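Local coordinates for protein laminin subunit ALPHA-1 (Mus musculus, PDB 2JD4) that forms part of the basement membrane, its C-terminal LG4-5 domain pair probably anchoring laminin-111 to the cell surface, at residues 22-25 and 31-34; 59-64 and 108-113; 83-86 and 91-94; 170-173 and 178-181; 196-201 and 283-288. The protein carries 4 engineered substitutions. One frame throughout, in Å; residues are numbered along the deposited sequence.

Interaction 1: 22-25 and 31-34; sequences HQFG and HLVL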
# COMPACT_ATOMS: atom_id res chain seq x y z
N HIS A 22 -13.41 -6.02 6.01
CA HIS A 22 -12.83 -4.68 5.99
C HIS A 22 -11.44 -4.66 5.35
O HIS A 22 -10.64 -5.57 5.56
CB HIS A 22 -12.76 -4.14 7.42
CG HIS A 22 -14.09 -4.03 8.10
ND1 HIS A 22 -14.88 -2.91 8.01
CD2 HIS A 22 -14.78 -4.92 8.86
CE1 HIS A 22 -16.00 -3.11 8.69
NE2 HIS A 22 -15.96 -4.32 9.21
N GLN A 23 -11.17 -3.62 4.57
CA GLN A 23 -9.87 -3.46 3.93
C GLN A 23 -9.06 -2.45 4.75
O GLN A 23 -9.54 -1.36 5.02
CB GLN A 23 -10.02 -2.92 2.50
CG GLN A 23 -8.69 -2.71 1.78
CD GLN A 23 -8.09 -4.01 1.24
OE1 GLN A 23 -6.94 -4.04 0.82
NE2 GLN A 23 -8.89 -5.07 1.24
N PHE A 24 -7.85 -2.83 5.13
CA PHE A 24 -6.98 -1.95 5.90
C PHE A 24 -5.78 -1.55 5.04
O PHE A 24 -5.68 -1.93 3.87
CB PHE A 24 -6.52 -2.64 7.19
CG PHE A 24 -7.65 -3.02 8.11
CD1 PHE A 24 -8.29 -4.25 7.97
CD2 PHE A 24 -8.09 -2.14 9.10
CE1 PHE A 24 -9.37 -4.59 8.80
CE2 PHE A 24 -9.15 -2.47 9.93
CZ PHE A 24 -9.79 -3.70 9.78
N GLY A 25 -4.86 -0.77 5.62
CA GLY A 25 -3.69 -0.36 4.87
C GLY A 25 -3.89 0.80 3.90
O GLY A 25 -2.96 1.15 3.17
N HIS A 31 -7.54 1.45 10.93
CA HIS A 31 -7.76 0.47 12.00
C HIS A 31 -9.18 0.51 12.56
O HIS A 31 -9.95 1.41 12.26
CB HIS A 31 -6.80 0.75 13.16
CG HIS A 31 -7.16 1.97 13.95
ND1 HIS A 31 -6.97 3.25 13.47
CD2 HIS A 31 -7.81 2.11 15.13
CE1 HIS A 31 -7.49 4.12 14.31
NE2 HIS A 31 -8.01 3.45 15.33
N LEU A 32 -9.49 -0.49 13.38
CA LEU A 32 -10.76 -0.59 14.08
C LEU A 32 -10.36 -0.85 15.54
O LEU A 32 -9.41 -1.59 15.80
CB LEU A 32 -11.59 -1.79 13.60
CG LEU A 32 -12.21 -1.83 12.20
CD1 LEU A 32 -12.99 -3.13 12.04
CD2 LEU A 32 -13.12 -0.63 12.00
N VAL A 33 -11.06 -0.23 16.47
CA VAL A 33 -10.81 -0.45 17.89
C VAL A 33 -12.06 -1.20 18.36
O VAL A 33 -13.16 -0.65 18.36
CB VAL A 33 -10.66 0.87 18.67
CG1 VAL A 33 -10.49 0.58 20.16
CG2 VAL A 33 -9.46 1.64 18.14
N LEU A 34 -11.88 -2.47 18.71
CA LEU A 34 -12.98 -3.31 19.13
C LEU A 34 -12.99 -3.62 20.63
O LEU A 34 -11.96 -3.90 21.23
CB LEU A 34 -12.93 -4.63 18.36
CG LEU A 34 -12.86 -4.54 16.83
CD1 LEU A 34 -12.81 -5.94 16.25
CD2 LEU A 34 -14.08 -3.79 16.30
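Leu32 inserts its isobutyl end between the rings of Phe24 and His22, and the two rings receive it differently. The close-packed part is at Phe24, which presents its edge: CE2 lies 3.9 Å from Leu32 CG and equally 3.9 Å from His31 CA, so the ring rim touches both a branch point and the backbone. At His22 the meeting is face-on. Leu32 CD1 sits 4.2 Å from the centroid of the imidazole, only 12° off the ring normal, a CH-pi contact over the face. Leu32 CG lies beside its own backbone N (chi1 -68°), and from there CD1 reaches both rings. In the laminin G sandwich the two segments belong to opposed sheets: strand 22-23 pairs with 167-174, whereas 31-35 runs between 143-146 and 186-188. The layers meet through side chains and, at His31, ring edge on backbone; the nearest CA atoms, those of Phe24 and His31, stay 6.6 Å apart. His31, Phe24 and Leu32 are buried; the CB of His31 points away from 22-25, and its ring ND1 is hydrogen-bonded to Asn29 O. The looser side lies at His22, which is partly exposed and has Lys181 of a nearby loop for a further neighbour.

Interaction 2: 59-64 and 108-113; sequences LIYYVA and VKTEYI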
# COMPACT_ATOMS: atom_id res chain seq x y z
N LEU A 59 0.86 -4.61 10.70
CA LEU A 59 0.33 -5.06 11.99
C LEU A 59 -1.11 -5.55 11.79
O LEU A 59 -1.93 -4.83 11.22
CB LEU A 59 0.38 -3.91 13.01
CG LEU A 59 -0.08 -4.22 14.44
CD1 LEU A 59 0.62 -3.30 15.44
CD2 LEU A 59 -1.60 -4.06 14.54
N ILE A 60 -1.41 -6.76 12.26
CA ILE A 60 -2.74 -7.34 12.10
C ILE A 60 -3.63 -7.11 13.33
O ILE A 60 -4.80 -6.74 13.19
CB ILE A 60 -2.63 -8.83 11.74
CG1 ILE A 60 -1.82 -8.99 10.45
CG2 ILE A 60 -4.03 -9.43 11.60
CD1 ILE A 60 -1.39 -10.42 10.11
N TYR A 61 -3.09 -7.35 14.53
CA TYR A 61 -3.83 -7.05 15.77
C TYR A 61 -2.88 -6.77 16.92
O TYR A 61 -1.73 -7.23 16.93
CB TYR A 61 -4.83 -8.17 16.14
CG TYR A 61 -4.28 -9.40 16.84
CD1 TYR A 61 -3.78 -9.33 18.15
CD2 TYR A 61 -4.31 -10.64 16.22
CE1 TYR A 61 -3.34 -10.47 18.81
CE2 TYR A 61 -3.87 -11.79 16.87
CZ TYR A 61 -3.39 -11.70 18.17
OH TYR A 61 -2.96 -12.83 18.82
N TYR A 62 -3.37 -6.00 17.90
CA TYR A 62 -2.59 -5.62 19.06
C TYR A 62 -3.47 -5.38 20.29
O TYR A 62 -4.57 -4.82 20.19
CB TYR A 62 -1.82 -4.34 18.72
CG TYR A 62 -1.08 -3.68 19.86
CD1 TYR A 62 0.18 -4.14 20.27
CD2 TYR A 62 -1.60 -2.56 20.50
CE1 TYR A 62 0.88 -3.50 21.28
CE2 TYR A 62 -0.91 -1.91 21.52
CZ TYR A 62 0.33 -2.39 21.90
OH TYR A 62 1.02 -1.74 22.90
N VAL A 63 -2.99 -5.84 21.45
CA VAL A 63 -3.66 -5.64 22.73
C VAL A 63 -2.55 -5.36 23.73
O VAL A 63 -1.45 -5.91 23.61
CB VAL A 63 -4.46 -6.89 23.21
CG1 VAL A 63 -5.67 -7.11 22.33
CG2 VAL A 63 -3.56 -8.12 23.21
N ALA A 64 -2.80 -4.48 24.69
CA ALA A 64 -1.76 -4.15 25.65
C ALA A 64 -2.27 -3.48 26.91
O ALA A 64 -3.36 -2.90 26.94
CB ALA A 64 -0.72 -3.26 24.99
N VAL A 108 -6.21 -17.95 9.97
CA VAL A 108 -5.08 -17.84 10.88
C VAL A 108 -5.51 -17.96 12.33
O VAL A 108 -6.56 -17.46 12.72
CB VAL A 108 -4.36 -16.48 10.70
CG1 VAL A 108 -3.28 -16.31 11.76
CG2 VAL A 108 -3.75 -16.41 9.29
N LYS A 109 -4.70 -18.64 13.13
CA LYS A 109 -5.00 -18.81 14.54
C LYS A 109 -3.74 -18.62 15.37
O LYS A 109 -2.68 -19.15 15.03
CB LYS A 109 -5.57 -20.22 14.78
CG LYS A 109 -6.00 -20.48 16.22
CD LYS A 109 -6.07 -21.98 16.51
CE LYS A 109 -7.01 -22.71 15.57
NZ LYS A 109 -7.00 -24.18 15.85
N THR A 110 -3.83 -17.83 16.44
CA THR A 110 -2.69 -17.61 17.32
C THR A 110 -3.17 -18.05 18.70
O THR A 110 -4.25 -17.66 19.14
CB THR A 110 -2.24 -16.13 17.36
OG1 THR A 110 -3.29 -15.30 17.88
CG2 THR A 110 -1.86 -15.65 15.96
N GLU A 111 -2.36 -18.85 19.38
CA GLU A 111 -2.76 -19.35 20.68
C GLU A 111 -1.75 -19.34 21.79
O GLU A 111 -0.67 -19.92 21.68
CB GLU A 111 -3.28 -20.78 20.55
CG GLU A 111 -4.69 -20.91 20.02
CD GLU A 111 -5.16 -22.34 20.04
OE1 GLU A 111 -5.14 -22.99 18.97
OE2 GLU A 111 -5.54 -22.82 21.13
N TYR A 112 -2.12 -18.68 22.88
CA TYR A 112 -1.32 -18.63 24.09
C TYR A 112 -2.23 -19.34 25.09
O TYR A 112 -3.34 -18.89 25.35
CB TYR A 112 -1.10 -17.19 24.55
CG TYR A 112 -1.01 -17.04 26.07
CD1 TYR A 112 -0.12 -17.81 26.82
CD2 TYR A 112 -1.83 -16.13 26.74
CE1 TYR A 112 -0.06 -17.68 28.22
CE2 TYR A 112 -1.78 -16.00 28.14
CZ TYR A 112 -0.89 -16.77 28.87
OH TYR A 112 -0.85 -16.64 30.24
N ILE A 113 -1.77 -20.46 25.63
CA ILE A 113 -2.58 -21.17 26.61
C ILE A 113 -1.70 -21.89 27.62
O ILE A 113 -0.84 -22.70 27.27
CB ILE A 113 -3.55 -22.16 25.91
CG1 ILE A 113 -4.50 -22.77 26.94
CG2 ILE A 113 -2.77 -23.24 25.18
CD1 ILE A 113 -5.62 -23.58 26.33
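A lone bond between two hydroxyls, Tyr61 OH to Thr110 OG1 at 2.7 Å, spans strands whose nearest CA atoms, those of Tyr61 and Thr110, are 10.7 Å apart. The two side chains reach toward each other from their separate strands. Thr110 OG1 comes up to the rim of the phenol, close to the ring plane, and lies 3.6 Å from Tyr61 CZ. Both first torsions take the crowded position between backbone N and carbonyl carbon: chi1 is 81° in Tyr61 and 62° in Thr110, which directs the two oxygens at each other. Strand 58-64 belongs to one layer of the laminin G sandwich and 106-113 to the other, so the bond crosses the interior between them. Ile60 and Tyr61 together form a classic beta bulge, both facing Leu74 on the adjacent strand. Val47 and Phe83 flank the pair with apolar surface. Putting a phenylalanine at Tyr61 would remove the phenol oxygen and would probably leave the buried Thr110 hydroxyl without this mate. Either hydroxyl could supply the proton, so the geometry fixes the partnership but not its direction; what it implies is that each of these buried hydroxyls has a polar partner in the other, within largely apolar surroundings.

Interaction 3: 83-86 and 91-94; sequences FMFD and RTKV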
# COMPACT_ATOMS: atom_id res chain seq x y z
N PHE A 83 3.96 -14.07 15.83
CA PHE A 83 3.08 -13.89 16.98
C PHE A 83 3.93 -13.76 18.24
O PHE A 83 4.73 -14.65 18.53
CB PHE A 83 2.13 -15.11 17.10
CG PHE A 83 1.37 -15.20 18.40
CD1 PHE A 83 0.70 -14.10 18.93
CD2 PHE A 83 1.27 -16.42 19.08
CE1 PHE A 83 -0.06 -14.21 20.11
CE2 PHE A 83 0.52 -16.54 20.25
CZ PHE A 83 -0.15 -15.43 20.77
N MET A 84 3.77 -12.67 18.98
CA MET A 84 4.55 -12.49 20.21
C MET A 84 3.77 -11.77 21.30
O MET A 84 2.87 -10.96 21.03
CB MET A 84 5.86 -11.75 19.91
CG MET A 84 5.71 -10.25 19.68
SD MET A 84 7.34 -9.44 19.48
CE MET A 84 7.73 -9.89 17.79
N PHE A 85 4.13 -12.06 22.55
CA PHE A 85 3.49 -11.44 23.70
C PHE A 85 4.46 -11.41 24.88
O PHE A 85 5.45 -12.13 24.89
CB PHE A 85 2.22 -12.23 24.08
CG PHE A 85 2.48 -13.69 24.37
CD1 PHE A 85 2.89 -14.10 25.64
CD2 PHE A 85 2.34 -14.64 23.37
CE1 PHE A 85 3.15 -15.46 25.90
CE2 PHE A 85 2.59 -15.99 23.62
CZ PHE A 85 3.00 -16.40 24.89
N ASP A 86 4.16 -10.56 25.86
CA ASP A 86 4.99 -10.44 27.06
C ASP A 86 4.02 -10.37 28.23
O ASP A 86 3.15 -9.49 28.27
CB ASP A 86 5.81 -9.14 27.01
CG ASP A 86 6.95 -9.12 28.03
OD1 ASP A 86 6.76 -9.63 29.16
OD2 ASP A 86 8.02 -8.58 27.71
N ARG A 91 9.54 -11.83 26.92
CA ARG A 91 8.80 -12.01 25.68
C ARG A 91 8.88 -13.42 25.10
O ARG A 91 9.93 -14.06 25.11
CB ARG A 91 9.29 -11.00 24.64
CG ARG A 91 8.62 -11.12 23.27
CD ARG A 91 8.73 -9.81 22.49
NE ARG A 91 10.07 -9.57 21.99
CZ ARG A 91 10.62 -8.37 21.86
NH1 ARG A 91 9.95 -7.28 22.20
NH2 ARG A 91 11.85 -8.26 21.39
N THR A 92 7.75 -13.91 24.61
CA THR A 92 7.68 -15.22 23.98
C THR A 92 7.34 -14.94 22.51
O THR A 92 6.48 -14.11 22.23
CB THR A 92 6.56 -16.10 24.59
OG1 THR A 92 6.82 -16.32 25.98
CG2 THR A 92 6.49 -17.44 23.89
N LYS A 93 8.02 -15.60 21.58
CA LYS A 93 7.76 -15.37 20.16
C LYS A 93 7.58 -16.66 19.38
O LYS A 93 8.25 -17.66 19.63
CB LYS A 93 8.90 -14.56 19.55
CG LYS A 93 8.72 -14.24 18.07
CD LYS A 93 9.72 -13.19 17.61
CE LYS A 93 9.46 -12.76 16.17
NZ LYS A 93 10.31 -11.61 15.77
N VAL A 94 6.65 -16.64 18.42
CA VAL A 94 6.38 -17.80 17.58
C VAL A 94 6.31 -17.34 16.13
O VAL A 94 5.77 -16.26 15.84
CB VAL A 94 5.02 -18.47 17.91
CG1 VAL A 94 4.96 -19.86 17.30
CG2 VAL A 94 4.80 -18.51 19.41
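Met84 gives up 85 Å² of surface to strand 91-94, the most of the eight residues, and Arg91 and Phe85 follow with 71 and 65 Å². The thioether lies between two long side chains: SD rests 3.3 Å from Arg91 CD, and CE turns the other way to come within 3.7 Å of Lys93 NZ. A chi1 of 76° puts Met84 CG between backbone N and carbonyl carbon, and the bend at chi3 carries CE along the lysine. Arg91 lays its methylene beside the sulfur while NH1 goes on to bond Tyr71 OH. On the other face of the hairpin, Phe85 runs alongside Thr92, whose CB stands over the ring 4.0 Å from its centroid, 27° off the normal. Swapping Phe85 for alanine would probably open a gap beneath Thr92 and leave the Tyr112 ring without its aromatic neighbour. Four backbone bonds set the antiparallel register, two at Phe83 with Val94 and two at Phe85 with Thr92, where Thr92 N reaches Phe85 O at 2.9 Å. Strand 91-95 is the outermost of its sheet in this chain; 80-86 has 71-77 as its other neighbour, and the Phe83, Phe85 and Val94 side chains pack on strand 116-121 of the facing layer.

Interaction 4: 170-173 and 178-181; sequences GEIM and QLDK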
# COMPACT_ATOMS: atom_id res chain seq x y z
N GLY A 170 -11.73 -10.65 7.41
CA GLY A 170 -13.11 -11.03 7.60
C GLY A 170 -13.45 -11.02 9.08
O GLY A 170 -13.05 -10.13 9.83
N GLU A 171 -14.19 -12.04 9.51
CA GLU A 171 -14.60 -12.15 10.90
C GLU A 171 -13.42 -12.56 11.79
O GLU A 171 -12.46 -13.18 11.34
CB GLU A 171 -15.72 -13.19 11.03
CG GLU A 171 -16.98 -12.90 10.19
CD GLU A 171 -17.57 -11.52 10.45
OE1 GLU A 171 -17.48 -11.04 11.60
OE2 GLU A 171 -18.13 -10.92 9.51
N ILE A 172 -13.49 -12.19 13.07
CA ILE A 172 -12.45 -12.53 14.02
C ILE A 172 -13.06 -13.00 15.34
O ILE A 172 -14.05 -12.44 15.82
CB ILE A 172 -11.50 -11.32 14.27
CG1 ILE A 172 -10.49 -11.65 15.37
CG2 ILE A 172 -12.31 -10.08 14.61
CD1 ILE A 172 -9.47 -10.54 15.65
N MET A 173 -12.47 -14.04 15.91
CA MET A 173 -12.93 -14.62 17.16
C MET A 173 -11.84 -14.56 18.22
O MET A 173 -10.66 -14.74 17.92
CB MET A 173 -13.31 -16.08 16.96
CG MET A 173 -14.43 -16.35 15.99
SD MET A 173 -14.61 -18.13 15.81
CE MET A 173 -14.66 -18.64 17.53
N GLN A 178 -17.21 -14.52 18.63
CA GLN A 178 -17.04 -13.72 17.42
C GLN A 178 -17.24 -12.25 17.80
O GLN A 178 -18.25 -11.90 18.40
CB GLN A 178 -18.07 -14.15 16.36
CG GLN A 178 -18.06 -13.32 15.09
CD GLN A 178 -18.94 -13.90 14.00
OE1 GLN A 178 -19.22 -13.25 12.99
NE2 GLN A 178 -19.38 -15.15 14.18
N LEU A 179 -16.27 -11.40 17.47
CA LEU A 179 -16.37 -9.98 17.79
C LEU A 179 -17.27 -9.26 16.78
O LEU A 179 -17.27 -9.58 15.59
CB LEU A 179 -14.97 -9.35 17.79
CG LEU A 179 -14.23 -9.16 19.13
CD1 LEU A 179 -14.45 -10.35 20.04
CD2 LEU A 179 -12.75 -8.94 18.86
N ASP A 180 -18.05 -8.29 17.24
CA ASP A 180 -18.92 -7.56 16.32
C ASP A 180 -18.12 -6.42 15.70
O ASP A 180 -18.02 -5.36 16.29
CB ASP A 180 -20.14 -7.00 17.06
CG ASP A 180 -21.30 -6.70 16.12
OD1 ASP A 180 -21.05 -6.22 14.99
OD2 ASP A 180 -22.46 -6.95 16.51
N LYS A 181 -17.56 -6.66 14.53
CA LYS A 181 -16.75 -5.64 13.85
C LYS A 181 -17.60 -4.48 13.38
O LYS A 181 -17.06 -3.42 13.04
CB LYS A 181 -16.02 -6.24 12.66
CG LYS A 181 -15.04 -7.33 13.02
CD LYS A 181 -14.48 -7.97 11.76
CE LYS A 181 -13.60 -7.01 10.99
NZ LYS A 181 -13.40 -7.47 9.59
O HOH W 1 -15.75 -10.67 13.68
O HOH W 2 -18.90 -8.61 12.72
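Lys181 NZ donates to Gly170 O at 2.7 Å, the shortest polar link between the segments. The ammonium comes from above the carbonyl plane, 41° out of it; a bend at chi3 (67°) turns the end of the lysine back over the strand. A nearly straight backbone bond follows: Leu179 N reaches Ile172 O at 3.0 Å with an N-H...O angle of 171°. Two waters fill in where direct pairing stops. Water 1 accepts from Ile172 N at 2.8 Å and lies 2.7 Å from both Glu171 OE1 and Leu179 O; its two protons have more than two acceptors to serve, so these bonds are probably shared. Water 2 takes the Lys181 N-H at 3.0 Å and donates to the same carboxylate oxygen, so Glu171, bent at chi2, is tied to the loop through solvent. Outward from this polar web, Ile172 CG2 crosses the lysine chain and meets CD of Lys181 at 4.2 Å, and it touches Leu179 CB as well. At the far end Met173 CG packs on Gln178 CA at 4.0 Å. Lys181 and Leu179 also lean on strand 31-35 of the opposite layer. Met173 and Gln178 form an antiparallel non-hydrogen-bonded pair, which marks a short beta hairpin of strands 167-174 and 177-178 whose second arm soon peels off as a loop toward strand 186-188, within the laminin G sandwich.

Interaction 5: 196-201 and 283-288; sequences VAQEGT and GKWHTL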
# COMPACT_ATOMS: atom_id res chain seq x y z
N VAL A 196 -13.01 -9.59 -5.79
CA VAL A 196 -11.81 -10.08 -6.46
C VAL A 196 -10.81 -8.93 -6.59
O VAL A 196 -11.15 -7.88 -7.13
CB VAL A 196 -12.12 -10.60 -7.88
CG1 VAL A 196 -10.85 -11.14 -8.51
CG2 VAL A 196 -13.19 -11.67 -7.84
N ALA A 197 -9.59 -9.14 -6.10
CA ALA A 197 -8.56 -8.10 -6.17
C ALA A 197 -7.23 -8.61 -6.72
O ALA A 197 -7.00 -9.82 -6.80
CB ALA A 197 -8.34 -7.50 -4.78
N GLN A 198 -6.38 -7.68 -7.12
CA GLN A 198 -5.06 -7.99 -7.66
C GLN A 198 -4.08 -7.01 -7.03
O GLN A 198 -4.48 -5.95 -6.55
CB GLN A 198 -5.06 -7.86 -9.19
CG GLN A 198 -5.44 -6.49 -9.75
CD GLN A 198 -5.43 -6.46 -11.28
OE1 GLN A 198 -4.44 -6.83 -11.91
NE2 GLN A 198 -6.53 -6.02 -11.88
N GLU A 199 -2.80 -7.35 -7.02
CA GLU A 199 -1.81 -6.46 -6.41
C GLU A 199 -1.78 -5.09 -7.09
O GLU A 199 -1.65 -5.00 -8.31
CB GLU A 199 -0.41 -7.08 -6.47
CG GLU A 199 0.66 -6.19 -5.84
CD GLU A 199 2.00 -6.87 -5.75
OE1 GLU A 199 2.15 -7.98 -6.31
OE2 GLU A 199 2.92 -6.29 -5.12
N GLY A 200 -1.89 -4.03 -6.29
CA GLY A 200 -1.87 -2.68 -6.82
C GLY A 200 -2.72 -1.65 -6.10
O GLY A 200 -3.46 -1.96 -5.16
N THR A 201 -2.61 -0.40 -6.55
CA THR A 201 -3.36 0.71 -5.97
C THR A 201 -4.33 1.28 -7.00
O THR A 201 -3.93 1.68 -8.09
CB THR A 201 -2.42 1.84 -5.53
OG1 THR A 201 -1.65 1.41 -4.41
CG2 THR A 201 -3.22 3.08 -5.18
N GLY A 283 -6.09 -2.77 -20.50
CA GLY A 283 -6.43 -3.33 -19.20
C GLY A 283 -5.41 -4.32 -18.65
O GLY A 283 -5.62 -4.89 -17.58
N LYS A 284 -4.32 -4.51 -19.37
CA LYS A 284 -3.27 -5.42 -18.92
C LYS A 284 -2.11 -4.61 -18.35
O LYS A 284 -2.04 -3.40 -18.57
CB LYS A 284 -2.80 -6.29 -20.09
CG LYS A 284 -3.94 -7.10 -20.71
CD LYS A 284 -3.48 -8.03 -21.82
CE LYS A 284 -4.67 -8.78 -22.42
NZ LYS A 284 -4.31 -9.67 -23.56
N TRP A 285 -1.22 -5.26 -17.62
CA TRP A 285 -0.09 -4.55 -17.03
C TRP A 285 1.05 -4.26 -18.00
O TRP A 285 1.39 -5.09 -18.85
CB TRP A 285 0.44 -5.32 -15.82
CG TRP A 285 -0.51 -5.36 -14.65
CD1 TRP A 285 -1.38 -6.37 -14.32
CD2 TRP A 285 -0.67 -4.35 -13.64
NE1 TRP A 285 -2.06 -6.05 -13.17
CE2 TRP A 285 -1.65 -4.82 -12.74
CE3 TRP A 285 -0.09 -3.09 -13.42
CZ2 TRP A 285 -2.06 -4.07 -11.62
CZ3 TRP A 285 -0.49 -2.35 -12.31
CH2 TRP A 285 -1.47 -2.84 -11.42
N HIS A 286 1.63 -3.07 -17.87
CA HIS A 286 2.74 -2.63 -18.70
C HIS A 286 3.85 -2.13 -17.79
O HIS A 286 3.57 -1.52 -16.75
CB HIS A 286 2.28 -1.50 -19.61
CG HIS A 286 1.16 -1.89 -20.51
ND1 HIS A 286 1.34 -2.67 -21.63
CD2 HIS A 286 -0.17 -1.65 -20.43
CE1 HIS A 286 0.17 -2.91 -22.19
NE2 HIS A 286 -0.77 -2.30 -21.48
N THR A 287 5.09 -2.40 -18.16
CA THR A 287 6.21 -1.94 -17.35
C THR A 287 6.66 -0.60 -17.90
O THR A 287 6.54 -0.34 -19.10
CB THR A 287 7.39 -2.93 -17.38
OG1 THR A 287 7.88 -3.06 -18.72
CG2 THR A 287 6.95 -4.30 -16.87
N LEU A 288 7.16 0.26 -17.02
CA LEU A 288 7.63 1.57 -17.45
C LEU A 288 8.91 1.95 -16.72
O LEU A 288 9.00 1.83 -15.49
CB LEU A 288 6.53 2.61 -17.20
CG LEU A 288 6.72 4.04 -17.69
CD1 LEU A 288 5.38 4.76 -17.62
CD2 LEU A 288 7.76 4.77 -16.85
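Gln198 and Glu199 meet Trp285 without any strand pairing between the two segments. The chain is extended through Gln198, then swings at Gly200 to a phi of 147°, where a beta carbon would jam against Glu199 O and would also lie 3.2 Å from Trp285 CH2. On the other side the chain is loop or turn through Gly283 and Lys284 and becomes a strand by His286, with Trp285 directed at the first segment. The glutamine and the indole pass alongside each other, running opposite ways. Gln198 CG occupies the position between backbone N and carbonyl carbon, and the rest of the chain is extended, which delivers OE1 to the pyrrole edge of the indole. Trp285 NE1 donates to Gln198 OE1 at 2.8 Å with an N-H...O angle of 150°, so the bond is somewhat bent. The oxygen lies near the indole plane, yet the amide stands across it, the two planes being 82° apart, and the donor is tilted from the carbonyl plane. The other end of that amide is used too, as NE2 bonds Pro379 O, which leaves little freedom for it to rotate. Farther round the ring, Glu199 O approaches CZ2 of Trp285 at 3.5 Å while accepting a bond from Arg349 NH2, and Arg349 makes a cation-pi contact with the indole. The short, weakly bonded strand 197-198 pairs with 378-379, which carries Cys378 of the Cys347-Cys378 disulfide, whereas 286-293 runs beside 222-230, on whose Glu227 and Arg229 the tryptophan rests.

Interactions 1 to 4 lie in the first laminin G domain and interaction 5 in the second, its centre about 36 Å from that of interaction 3. Along the chain interaction 1 comes first, interaction 3 is nested inside the loop that interaction 2 closes, and interactions 4 and 5 follow. Interactions 2 and 3 touch, centres about 9 Å apart, where the Tyr112 ring meets that of Phe85. Interactions 1 and 4 also touch, centres about 11 Å apart, with Leu34 against Leu179. The four thus form two clusters at separate places in one sandwich, interactions 1 and 2 crossing between its layers, while interaction 5 packs segment 196-201 against the start of strand 286-293 in the second domain.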